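Alkylhalidase CmlS (Streptomyces venezuelae, PDB 3I3L) is a flavin-dependent halogenase of chloramphenicol biosynthesis that carries covalently attached FAD. Local coordinates at residues 24-30 / 177-183; 310-314 / 334-338; 229-233 / 275-279. All coordinates share one frame; numbering follows the deposited sequence.

Contact 1 (24-30 / 177-183); sequences SKVAIIG and SDFVIDA. With FAD (flavin-adenine dinucleotide), chain B.
Ile28 and Ile181 lie side by side and point the same way from adjacent parallel strands. Their nearest atoms are Ile28 CG1 and Ile181 CB, 4.1 Å apart. Strands 25-29 and 179-182 are the two central strands of the sheet in the FAD-binding domain, which has the Rossmann type of topology. Val26, Ile28, Phe179 and Ile181 share one face, and helices 33-44 and 327-347 cover it. Ser24 OG sits at the edge of the Phe179 ring, near its plane, 3.5 Å from Phe179 CE2. That hydroxyl is also hydrogen-bonded to Thr346.

Ala27, Ile29, Val180 and Asp182 occupy the other face. Ile29 forks there. With chi1 at -57°, Ile29 CG1 carries Ile29 CD1 obliquely across Val180, to 3.7 Å from Val180 CG2. The second branch is turned to the adenine, with Ile29 CG2 3.7 Å from FAD N1A. Gly30 follows as the first glycine of a probable GxGxxG motif, with Gly30 CA 3.4 Å from FAD O4B. Asp182 is held by the backbone amides of Gly184 and Ile190.

At the start of the pair, Lys25 N donates to Asp178 OD2 at 2.8 Å, from the anti side of the carboxylate. Phe179 O takes two donors from opposite faces of its carbonyl plane. Ala27 N reaches Phe179 O at 3.1 Å, and Ser177 OG reaches Phe179 O at 2.8 Å from well above that plane.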
# COMPACT_ATOMS: atom_id res chain seq x y z
N SER A 24 -22.83 -15.50 7.80
CA SER A 24 -23.59 -14.41 7.20
C SER A 24 -23.77 -14.60 5.72
O SER A 24 -22.97 -15.19 5.03
CB SER A 24 -22.88 -13.06 7.42
OG SER A 24 -22.95 -12.68 8.80
N LYS A 25 -24.89 -14.08 5.23
CA LYS A 25 -25.04 -13.83 3.80
C LYS A 25 -24.43 -12.47 3.45
O LYS A 25 -24.82 -11.42 4.02
CB LYS A 25 -26.53 -13.81 3.47
CG LYS A 25 -26.83 -13.93 1.98
CD LYS A 25 -28.30 -14.32 1.78
CE LYS A 25 -28.61 -14.65 0.32
NZ LYS A 25 -27.84 -15.91 -0.14
N VAL A 26 -23.53 -12.45 2.47
CA VAL A 26 -22.82 -11.21 2.16
C VAL A 26 -22.87 -10.89 0.70
O VAL A 26 -22.43 -11.70 -0.12
CB VAL A 26 -21.31 -11.29 2.56
CG1 VAL A 26 -20.67 -9.94 2.34
CG2 VAL A 26 -21.16 -11.74 4.01
N ALA A 27 -23.38 -9.71 0.36
CA ALA A 27 -23.33 -9.19 -0.99
C ALA A 27 -22.02 -8.39 -1.19
O ALA A 27 -21.57 -7.66 -0.29
CB ALA A 27 -24.48 -8.22 -1.25
N ILE A 28 -21.41 -8.58 -2.36
CA ILE A 28 -20.21 -7.90 -2.69
C ILE A 28 -20.39 -7.18 -3.97
O ILE A 28 -20.63 -7.79 -5.01
CB ILE A 28 -19.00 -8.85 -2.79
CG1 ILE A 28 -18.64 -9.42 -1.41
CG2 ILE A 28 -17.75 -8.04 -3.28
CD1 ILE A 28 -17.44 -10.52 -1.60
N ILE A 29 -20.24 -5.87 -3.93
CA ILE A 29 -20.32 -5.04 -5.15
C ILE A 29 -18.95 -4.90 -5.80
O ILE A 29 -18.06 -4.28 -5.22
CB ILE A 29 -20.80 -3.59 -4.77
CG1 ILE A 29 -22.13 -3.63 -4.05
CG2 ILE A 29 -20.89 -2.68 -5.97
CD1 ILE A 29 -22.38 -2.39 -3.12
N GLY A 30 -18.80 -5.42 -7.03
CA GLY A 30 -17.56 -5.35 -7.78
C GLY A 30 -16.78 -6.65 -7.78
O GLY A 30 -16.60 -7.27 -6.76
N SER A 177 -29.28 -8.95 2.28
CA SER A 177 -28.16 -9.68 2.86
C SER A 177 -27.85 -9.14 4.25
O SER A 177 -28.38 -8.08 4.65
CB SER A 177 -26.95 -9.60 1.91
OG SER A 177 -26.46 -8.24 1.83
N ASP A 178 -27.07 -9.88 5.03
CA ASP A 178 -26.65 -9.46 6.33
C ASP A 178 -25.58 -8.34 6.28
O ASP A 178 -25.60 -7.39 7.11
CB ASP A 178 -26.05 -10.63 7.09
CG ASP A 178 -27.07 -11.76 7.30
OD1 ASP A 178 -28.17 -11.41 7.75
OD2 ASP A 178 -26.73 -12.94 7.02
N PHE A 179 -24.63 -8.49 5.35
CA PHE A 179 -23.58 -7.48 5.16
C PHE A 179 -23.42 -7.15 3.70
O PHE A 179 -23.86 -7.95 2.81
CB PHE A 179 -22.24 -7.90 5.75
CG PHE A 179 -22.24 -7.96 7.22
CD1 PHE A 179 -21.85 -6.87 7.97
CD2 PHE A 179 -22.57 -9.14 7.89
CE1 PHE A 179 -21.83 -6.91 9.37
CE2 PHE A 179 -22.58 -9.19 9.32
CZ PHE A 179 -22.18 -8.10 10.05
N VAL A 180 -22.85 -5.96 3.44
CA VAL A 180 -22.43 -5.61 2.12
C VAL A 180 -20.99 -5.13 2.12
O VAL A 180 -20.58 -4.43 3.03
CB VAL A 180 -23.37 -4.55 1.47
CG1 VAL A 180 -23.43 -3.25 2.29
CG2 VAL A 180 -22.91 -4.28 0.00
N ILE A 181 -20.22 -5.54 1.11
CA ILE A 181 -18.90 -4.96 0.90
C ILE A 181 -18.97 -4.14 -0.38
O ILE A 181 -19.28 -4.69 -1.47
CB ILE A 181 -17.79 -6.03 0.75
CG1 ILE A 181 -17.46 -6.67 2.11
CG2 ILE A 181 -16.50 -5.40 0.09
CD1 ILE A 181 -16.61 -7.88 1.95
N ASP A 182 -18.65 -2.85 -0.29
CA ASP A 182 -18.45 -2.08 -1.55
C ASP A 182 -17.00 -2.24 -2.04
O ASP A 182 -16.07 -1.72 -1.43
CB ASP A 182 -18.79 -0.61 -1.38
CG ASP A 182 -18.77 0.17 -2.70
OD1 ASP A 182 -18.37 -0.40 -3.76
OD2 ASP A 182 -19.12 1.39 -2.66
N ALA A 183 -16.82 -2.99 -3.12
CA ALA A 183 -15.51 -3.14 -3.72
C ALA A 183 -15.66 -2.67 -5.15
O ALA A 183 -15.07 -3.24 -6.08
CB ALA A 183 -15.09 -4.60 -3.66
PA FAD B . -11.28 -1.93 -9.46
O1A FAD B . -11.70 -0.63 -10.11
O2A FAD B . -10.06 -2.58 -10.01
O5B FAD B . -12.54 -2.96 -9.56
C5B FAD B . -13.85 -2.53 -9.25
C4B FAD B . -14.92 -3.28 -10.08
O4B FAD B . -16.22 -2.84 -9.63
C3B FAD B . -14.84 -2.96 -11.56
O3B FAD B . -14.62 -4.13 -12.28
C2B FAD B . -16.22 -2.37 -11.90
O2B FAD B . -16.72 -2.91 -13.09
C1B FAD B . -17.09 -2.78 -10.72
N9A FAD B . -18.20 -1.92 -10.36
C8A FAD B . -18.18 -0.56 -10.22
N7A FAD B . -19.40 -0.15 -9.84
C5A FAD B . -20.24 -1.21 -9.80
C6A FAD B . -21.58 -1.33 -9.49
N6A FAD B . -22.30 -0.28 -9.15
N1A FAD B . -22.13 -2.59 -9.50
C2A FAD B . -21.40 -3.70 -9.85
N3A FAD B . -20.07 -3.56 -10.14
C4A FAD B . -19.50 -2.34 -10.12
N1 FAD B . -2.28 -0.32 -8.67
C2 FAD B . -1.22 -1.20 -8.52
O2 FAD B . -1.30 -2.04 -7.63
N3 FAD B . -0.11 -1.13 -9.32
C4 FAD B . -0.01 -0.17 -10.29
O4 FAD B . 1.02 -0.14 -11.04
C4X FAD B . -1.06 0.74 -10.43
N5 FAD B . -1.01 1.70 -11.41
C5X FAD B . -2.09 2.53 -11.61
C6 FAD B . -2.04 3.52 -12.60
C7 FAD B . -3.09 4.39 -12.73
C7M FAD B . -3.08 5.46 -13.80
C8 FAD B . -4.21 4.23 -11.92
C8M FAD B . -5.40 5.08 -12.09
C9 FAD B . -4.25 3.28 -10.89
C9A FAD B . -3.17 2.42 -10.77
N10 FAD B . -3.25 1.46 -9.81
C10 FAD B . -2.20 0.65 -9.60
C1' FAD B . -4.42 1.54 -8.89
C2' FAD B . -5.19 0.24 -8.91
O2' FAD B . -5.45 -0.07 -10.22
C3' FAD B . -6.46 0.23 -8.09
O3' FAD B . -6.14 0.49 -6.74
C4' FAD B . -7.14 -1.18 -8.15
O4' FAD B . -7.65 -1.45 -9.42
C5' FAD B . -8.32 -1.21 -7.19
O5' FAD B . -8.90 -2.49 -7.17
P FAD B . -10.43 -2.53 -6.78
O1P FAD B . -10.66 -1.67 -5.56
O2P FAD B . -10.90 -3.98 -6.76
O3P FAD B . -11.19 -1.67 -7.91

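Contact 2 (310-314 / 334-338); sequences FFLCG and SAVSA
Cys313 and Ser334 bring the two backbones closest, with their CA atoms 5.5 Å apart. Phe311 and Ala338 are the other near pair, at 6.4 Å between CA atoms. The pairing runs in reverse order, so the helix segment runs back past the strand segment, roughly antiparallel to it. Phe311 and Cys313 both point at the helix, while Leu312 between them points away. On the helix, Ser334 and Ala338 are one turn apart and face the strand together.

Cys313 carries much of the contact. Cys313 SG lies anti to the carbonyl carbon (chi1 -59°) and is directed at that turn, 3.4 Å from Ala338 CB and 3.9 Å from Ala335 CA. The same methyl also approaches Phe311. Ala338 CB is 3.9 Å from Phe311 CB and meets the ring obliquely. Elsewhere the Phe311 ring stacks on His356 and meets Tyr359 edge-to-face, both from helix 352-382.

The one hydrogen bond across the contact runs from Gly314 N to Ser334 OG, 3.0 Å long with an N-H...O angle of 146°. The same hydroxyl is hydrogen-bonded to Leu330 O, one turn earlier in its own helix. Ser334 thus ties the backbone just after the strand to the helix.

Gly314 touches FAD, and the next residue, Asp315, hydrogen-bonds the cofactor. This strand, followed after one residue by a Gly-Asp pair and backed by the later helix 327-347, is consistent with the GD motif of flavoprotein monooxygenases and related halogenases.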
# COMPACT_ATOMS: atom_id res chain seq x y z
N PHE A 310 -21.89 -2.40 6.56
CA PHE A 310 -21.08 -2.26 5.35
C PHE A 310 -19.58 -2.05 5.63
O PHE A 310 -19.22 -1.51 6.64
CB PHE A 310 -21.60 -1.12 4.48
CG PHE A 310 -21.26 0.28 5.01
CD1 PHE A 310 -20.06 0.92 4.62
CD2 PHE A 310 -22.13 0.96 5.86
CE1 PHE A 310 -19.76 2.22 5.09
CE2 PHE A 310 -21.84 2.24 6.31
CZ PHE A 310 -20.66 2.87 5.92
N PHE A 311 -18.76 -2.48 4.68
CA PHE A 311 -17.36 -2.22 4.63
C PHE A 311 -17.05 -1.71 3.21
O PHE A 311 -17.58 -2.22 2.24
CB PHE A 311 -16.55 -3.52 4.87
CG PHE A 311 -16.64 -4.03 6.30
CD1 PHE A 311 -15.60 -3.84 7.17
CD2 PHE A 311 -17.79 -4.65 6.75
CE1 PHE A 311 -15.67 -4.20 8.48
CE2 PHE A 311 -17.86 -5.10 8.10
CZ PHE A 311 -16.83 -4.87 8.95
N LEU A 312 -16.17 -0.70 3.10
CA LEU A 312 -15.59 -0.29 1.83
C LEU A 312 -14.19 -0.88 1.71
O LEU A 312 -13.39 -0.80 2.67
CB LEU A 312 -15.52 1.25 1.74
CG LEU A 312 -16.73 2.07 2.23
CD1 LEU A 312 -16.44 3.53 2.10
CD2 LEU A 312 -18.09 1.70 1.47
N CYS A 313 -13.86 -1.47 0.54
CA CYS A 313 -12.54 -2.06 0.31
C CYS A 313 -11.91 -1.50 -0.99
O CYS A 313 -12.63 -1.21 -1.95
CB CYS A 313 -12.64 -3.60 0.17
SG CYS A 313 -13.34 -4.44 1.59
N GLY A 314 -10.57 -1.34 -1.03
CA GLY A 314 -9.90 -0.90 -2.23
C GLY A 314 -10.28 0.53 -2.61
O GLY A 314 -10.55 1.31 -1.75
N SER A 334 -7.25 -4.94 2.38
CA SER A 334 -8.46 -4.46 3.04
C SER A 334 -9.55 -5.50 2.82
O SER A 334 -10.41 -5.66 3.66
CB SER A 334 -8.89 -3.06 2.54
OG SER A 334 -9.35 -3.03 1.17
N ALA A 335 -9.52 -6.17 1.67
CA ALA A 335 -10.54 -7.18 1.35
C ALA A 335 -10.43 -8.32 2.34
O ALA A 335 -11.44 -8.75 2.92
CB ALA A 335 -10.35 -7.72 -0.13
N VAL A 336 -9.20 -8.77 2.60
CA VAL A 336 -8.96 -9.81 3.60
C VAL A 336 -9.38 -9.33 4.96
O VAL A 336 -10.00 -10.11 5.73
CB VAL A 336 -7.47 -10.23 3.63
CG1 VAL A 336 -7.13 -10.93 4.95
CG2 VAL A 336 -7.14 -11.16 2.43
N SER A 337 -9.10 -8.08 5.28
CA SER A 337 -9.48 -7.55 6.63
C SER A 337 -10.97 -7.41 6.79
O SER A 337 -11.52 -7.60 7.88
CB SER A 337 -8.83 -6.18 6.89
OG SER A 337 -7.43 -6.32 6.89
N ALA A 338 -11.64 -7.00 5.73
CA ALA A 338 -13.09 -6.79 5.82
C ALA A 338 -13.79 -8.16 5.97
O ALA A 338 -14.73 -8.25 6.71
CB ALA A 338 -13.65 -6.09 4.54

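Contact 3 (229-233 / 275-279); sequences ITFED and KCAKA
Lys275 meets Phe231, at the end of strand 226-231, and the two residues after it. Lys275 CB lies 4.2 Å from Phe231 CD1, and the two side chains cross at about a right angle. Beyond CG the chain bends at chi3 (84°) and again at chi4 (-51°), which curls its end over Glu232. Lys275 CE comes within 3.4 Å of Glu232 OE1 and passes 4.1 Å from Asp233 OD2. Lys275 NZ makes a salt bridge to Glu232 OE1 at 3.4 Å, and its hydrogen bond there is weak. Lys275 NZ also donates to a water, whose O lies 3.1 Å away. That water accepts from Glu232 N and donates to Lys275 O. It lies in the plane of the Phe231 ring, at its edge. One water therefore links the lysine tip, its own backbone and the start of the turn.

The buried half is apolar. Cys276 is the N-cap residue of helix 277-283. Cys276 SG reaches Ile229 CG2 at 3.3 Å, and Cys276 CB rests 4.0 Å from Phe231 CB. Ile229 CD1 packs on Ala279 CB, in the first turn of the helix.

The contact lies away from the flavin. It seats the beginning of helix 277-283 against the end of strand 226-231. That strand runs between strands 89-97 and 234-240. Cys276 and Phe231 both touch Val236 of strand 234-240, while Ile229 and Lys278 touch Leu97 of strand 89-97.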
# COMPACT_ATOMS: atom_id res chain seq x y z
N ILE A 229 9.91 7.95 -13.46
CA ILE A 229 10.88 8.90 -14.02
C ILE A 229 10.30 10.29 -14.04
O ILE A 229 9.24 10.53 -14.62
CB ILE A 229 11.26 8.51 -15.45
CG1 ILE A 229 11.72 7.05 -15.47
CG2 ILE A 229 12.29 9.51 -16.06
CD1 ILE A 229 12.22 6.54 -16.86
N THR A 230 10.94 11.18 -13.30
CA THR A 230 10.47 12.53 -13.18
C THR A 230 10.84 13.36 -14.44
O THR A 230 11.88 13.16 -15.03
CB THR A 230 10.99 13.22 -11.94
OG1 THR A 230 12.41 13.39 -12.02
CG2 THR A 230 10.61 12.41 -10.68
N PHE A 231 9.95 14.28 -14.80
CA PHE A 231 10.24 15.37 -15.77
C PHE A 231 9.49 16.63 -15.28
O PHE A 231 8.91 16.63 -14.16
CB PHE A 231 9.80 14.96 -17.19
CG PHE A 231 8.28 14.88 -17.38
CD1 PHE A 231 7.63 15.81 -18.18
CD2 PHE A 231 7.53 13.81 -16.85
CE1 PHE A 231 6.25 15.72 -18.39
CE2 PHE A 231 6.14 13.70 -17.06
CZ PHE A 231 5.50 14.68 -17.80
N GLU A 232 9.47 17.69 -16.10
CA GLU A 232 8.96 18.99 -15.69
C GLU A 232 7.57 18.99 -15.11
O GLU A 232 7.33 19.71 -14.15
CB GLU A 232 8.95 20.00 -16.89
CG GLU A 232 8.14 21.33 -16.51
CD GLU A 232 8.21 22.47 -17.57
OE1 GLU A 232 7.74 22.29 -18.72
OE2 GLU A 232 8.74 23.57 -17.22
N ASP A 233 6.65 18.27 -15.75
CA ASP A 233 5.23 18.34 -15.45
C ASP A 233 4.74 17.10 -14.68
O ASP A 233 3.51 16.85 -14.61
CB ASP A 233 4.37 18.47 -16.75
CG ASP A 233 4.61 19.76 -17.51
OD1 ASP A 233 4.65 20.84 -16.88
OD2 ASP A 233 4.73 19.66 -18.75
N LYS A 275 9.18 15.15 -23.68
CA LYS A 275 9.89 16.03 -22.74
C LYS A 275 10.72 15.27 -21.72
O LYS A 275 11.47 15.90 -20.98
CB LYS A 275 8.90 16.90 -22.00
CG LYS A 275 8.20 17.95 -22.86
CD LYS A 275 7.24 18.84 -22.02
CE LYS A 275 7.96 20.07 -21.27
NZ LYS A 275 9.25 19.79 -20.40
N CYS A 276 10.56 13.93 -21.64
CA CYS A 276 11.22 13.11 -20.60
C CYS A 276 12.36 12.35 -21.26
O CYS A 276 12.18 11.24 -21.78
CB CYS A 276 10.23 12.14 -19.94
SG CYS A 276 11.02 11.10 -18.66
N ALA A 277 13.55 12.96 -21.23
CA ALA A 277 14.69 12.45 -21.97
C ALA A 277 15.05 10.99 -21.58
O ALA A 277 15.14 10.13 -22.45
CB ALA A 277 15.92 13.43 -21.84
N LYS A 278 15.25 10.70 -20.29
CA LYS A 278 15.63 9.33 -19.89
C LYS A 278 14.58 8.31 -20.40
O LYS A 278 14.92 7.19 -20.82
CB LYS A 278 15.85 9.21 -18.39
CG LYS A 278 17.16 9.96 -17.80
CD LYS A 278 16.87 10.66 -16.36
CE LYS A 278 16.18 12.10 -16.41
NZ LYS A 278 15.33 12.45 -17.78
N ALA A 279 13.30 8.71 -20.43
CA ALA A 279 12.25 7.81 -20.96
C ALA A 279 12.36 7.59 -22.47
O ALA A 279 12.26 6.49 -22.93
CB ALA A 279 10.83 8.29 -20.57
O HOH W 1 10.45 17.43 -18.80

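Contacts 1 and 2 are both largely buried and reach the same sheet. Strands 179-182 and 310-312 are neighbours in it, and Asp182 probably hydrogen-bonds Phe311 and Cys313 through backbone atoms. Ile181 also packs on the Cys313 sulfur, so the two contacts form one continuous core, and both reach FAD. Contact 1 joins strand to strand, mainly by main-chain bonds. Contact 2 joins strand to helix, by Cys313, Phe311 and Ala338 and one serine hydroxyl. Contact 3 lies on the opposite side of the chain's centre, in a different sheet, its centre 43 Å from that of contact 1. It is apolar inside, but a salt bridge and a bridging water mark its outer part.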